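Local structure of malonyl CoA-ACP transacylase (Xanthomonas oryzae pv. oryzae, 3K89) at residues A88-H93 with Y98-A103. The protein probably catalyses transfer of the malonyl group from malonyl-CoA to holo-acyl carrier protein, yielding malonyl-ACP and free CoA. Residues are numbered along the deposited sequence; the frame is centred on the assembly and turned at random.
Sequences ALLAGH and YTALVA
Leu90 of strand 89-92 packs against Ala100 and Ala103 on helix 98-103, within the strand-turn-helix unit consistent with the nucleophile elbow (GxSxG) of this acyltransferase family, whose predicted catalytic Ser94 lies in the intervening turn. The segment axes approach to 6.9 Å at 150°, so the helix runs back over its own strand nearly antiparallel. Leu90 CG stands anti to the carbonyl carbon (chi1 -49°), and the extended second torsion (chi2 175°) sends CD1 on to the helix, where it meets two neighbouring groups on the helix surface: the backbone O of Ala100, 3.4 Å from CD1, and CB of Ala103, 4.1 Å from CD1. Leu90 CB lies 4.1 Å from Ala100 CB. That same methyl touches the strand backbone, with Ala100 CB 4.2 Å from Ala91 C, while the side chain of Ala91 points away from the helix. Gly92, with no side chain, follows where a CB would point toward the helix. Phe8 and Phe10 of strand 6-10 touch Leu90 and both alanines respectively. All four touching residues are buried, and their contacts are van der Waals, so the close approach fits small methyls and one leucine branch meeting by shape rather than directed polar bonds.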
loop_
_atom_site.group_PDB
_atom_site.type_symbol
_atom_site.label_atom_id
_atom_site.label_comp_id
_atom_site.label_asym_id
_atom_site.label_seq_id
_atom_site.Cartn_x
_atom_site.Cartn_y
_atom_site.Cartn_z
ATOM N N ALA A 88 -5.033 6.730 -16.541
ATOM C CA ALA A 88 -5.702 5.665 -17.262
ATOM C C ALA A 88 -5.755 4.385 -16.434
ATOM O O ALA A 88 -6.608 3.521 -16.678
ATOM C CB ALA A 88 -5.012 5.397 -18.585
ATOM N N LEU A 89 -4.834 4.262 -15.470
ATOM C CA LEU A 89 -4.779 3.089 -14.589
ATOM C C LEU A 89 -4.365 3.500 -13.182
ATOM O O LEU A 89 -3.691 4.510 -13.013
ATOM C CB LEU A 89 -3.768 2.085 -15.123
ATOM C CG LEU A 89 -4.063 1.400 -16.464
ATOM C CD1 LEU A 89 -2.832 0.690 -17.000
ATOM C CD2 LEU A 89 -5.246 0.430 -16.353
ATOM N N LEU A 90 -4.771 2.694 -12.199
ATOM C CA LEU A 90 -4.409 2.882 -10.786
ATOM C C LEU A 90 -3.808 1.595 -10.217
ATOM O O LEU A 90 -4.058 0.495 -10.720
ATOM C CB LEU A 90 -5.654 3.210 -9.958
ATOM C CG LEU A 90 -6.586 4.314 -10.456
ATOM C CD1 LEU A 90 -7.806 4.387 -9.542
ATOM C CD2 LEU A 90 -5.888 5.658 -10.466
ATOM N N ALA A 91 -3.014 1.741 -9.157
ATOM C CA ALA A 91 -2.584 0.601 -8.337
ATOM C C ALA A 91 -2.200 1.141 -6.958
ATOM O O ALA A 91 -2.057 2.340 -6.775
ATOM C CB ALA A 91 -1.408 -0.136 -8.976
ATOM N N GLY A 92 -2.037 0.266 -5.981
ATOM C CA GLY A 92 -1.554 0.743 -4.689
ATOM C C GLY A 92 -0.947 -0.392 -3.931
ATOM O O GLY A 92 -1.250 -1.548 -4.226
ATOM N N HIS A 93 -0.113 -0.069 -2.952
ATOM C CA HIS A 93 0.664 -1.081 -2.277
ATOM C C HIS A 93 -0.043 -1.524 -1.010
ATOM O O HIS A 93 -0.121 -0.754 -0.060
ATOM C CB HIS A 93 2.055 -0.521 -1.966
ATOM C CG HIS A 93 3.054 -1.572 -1.599
ATOM N ND1 HIS A 93 2.940 -2.337 -0.455
ATOM C CD2 HIS A 93 4.182 -1.983 -2.222
ATOM C CE1 HIS A 93 3.958 -3.179 -0.390
ATOM N NE2 HIS A 93 4.724 -2.993 -1.459
ATOM N N TYR A 98 -6.666 -0.402 -1.627
ATOM C CA TYR A 98 -7.982 0.079 -1.192
ATOM C C TYR A 98 -8.163 1.557 -1.498
ATOM O O TYR A 98 -9.238 1.994 -1.929
ATOM C CB TYR A 98 -8.131 -0.185 0.317
ATOM C CG TYR A 98 -8.238 -1.666 0.615
ATOM C CD1 TYR A 98 -7.091 -2.474 0.748
ATOM C CD2 TYR A 98 -9.489 -2.247 0.813
ATOM C CE1 TYR A 98 -7.197 -3.839 0.996
ATOM C CE2 TYR A 98 -9.608 -3.597 1.074
ATOM C CZ TYR A 98 -8.465 -4.383 1.169
ATOM O OH TYR A 98 -8.612 -5.714 1.427
ATOM N N THR A 99 -7.102 2.327 -1.290
ATOM C CA THR A 99 -7.133 3.737 -1.666
ATOM C C THR A 99 -7.463 3.856 -3.158
ATOM O O THR A 99 -8.286 4.695 -3.534
ATOM C CB THR A 99 -5.798 4.407 -1.345
ATOM O OG1 THR A 99 -5.361 3.985 -0.032
ATOM C CG2 THR A 99 -5.956 5.923 -1.357
ATOM N N ALA A 100 -6.839 3.018 -3.986
ATOM C CA ALA A 100 -7.087 3.008 -5.441
ATOM C C ALA A 100 -8.554 2.710 -5.751
ATOM O O ALA A 100 -9.151 3.350 -6.624
ATOM C CB ALA A 100 -6.185 2.016 -6.122
ATOM N N LEU A 101 -9.136 1.762 -5.017
ATOM C CA LEU A 101 -10.531 1.397 -5.243
ATOM C C LEU A 101 -11.478 2.536 -4.858
ATOM O O LEU A 101 -12.511 2.726 -5.512
ATOM C CB LEU A 101 -10.889 0.091 -4.528
ATOM C CG LEU A 101 -10.217 -1.122 -5.176
ATOM C CD1 LEU A 101 -10.241 -2.305 -4.209
ATOM C CD2 LEU A 101 -10.901 -1.520 -6.482
ATOM N N VAL A 102 -11.112 3.309 -3.833
ATOM C CA VAL A 102 -11.902 4.487 -3.479
ATOM C C VAL A 102 -11.752 5.532 -4.587
ATOM O O VAL A 102 -12.760 6.083 -5.069
ATOM C CB VAL A 102 -11.549 5.054 -2.076
ATOM C CG1 VAL A 102 -12.345 6.328 -1.755
ATOM C CG2 VAL A 102 -11.859 4.006 -1.017
ATOM N N ALA A 103 -10.515 5.756 -5.045
ATOM C CA ALA A 103 -10.272 6.736 -6.129
ATOM C C ALA A 103 -11.030 6.373 -7.402
ATOM O O ALA A 103 -11.515 7.260 -8.099
ATOM C CB ALA A 103 -8.786 6.868 -6.422
#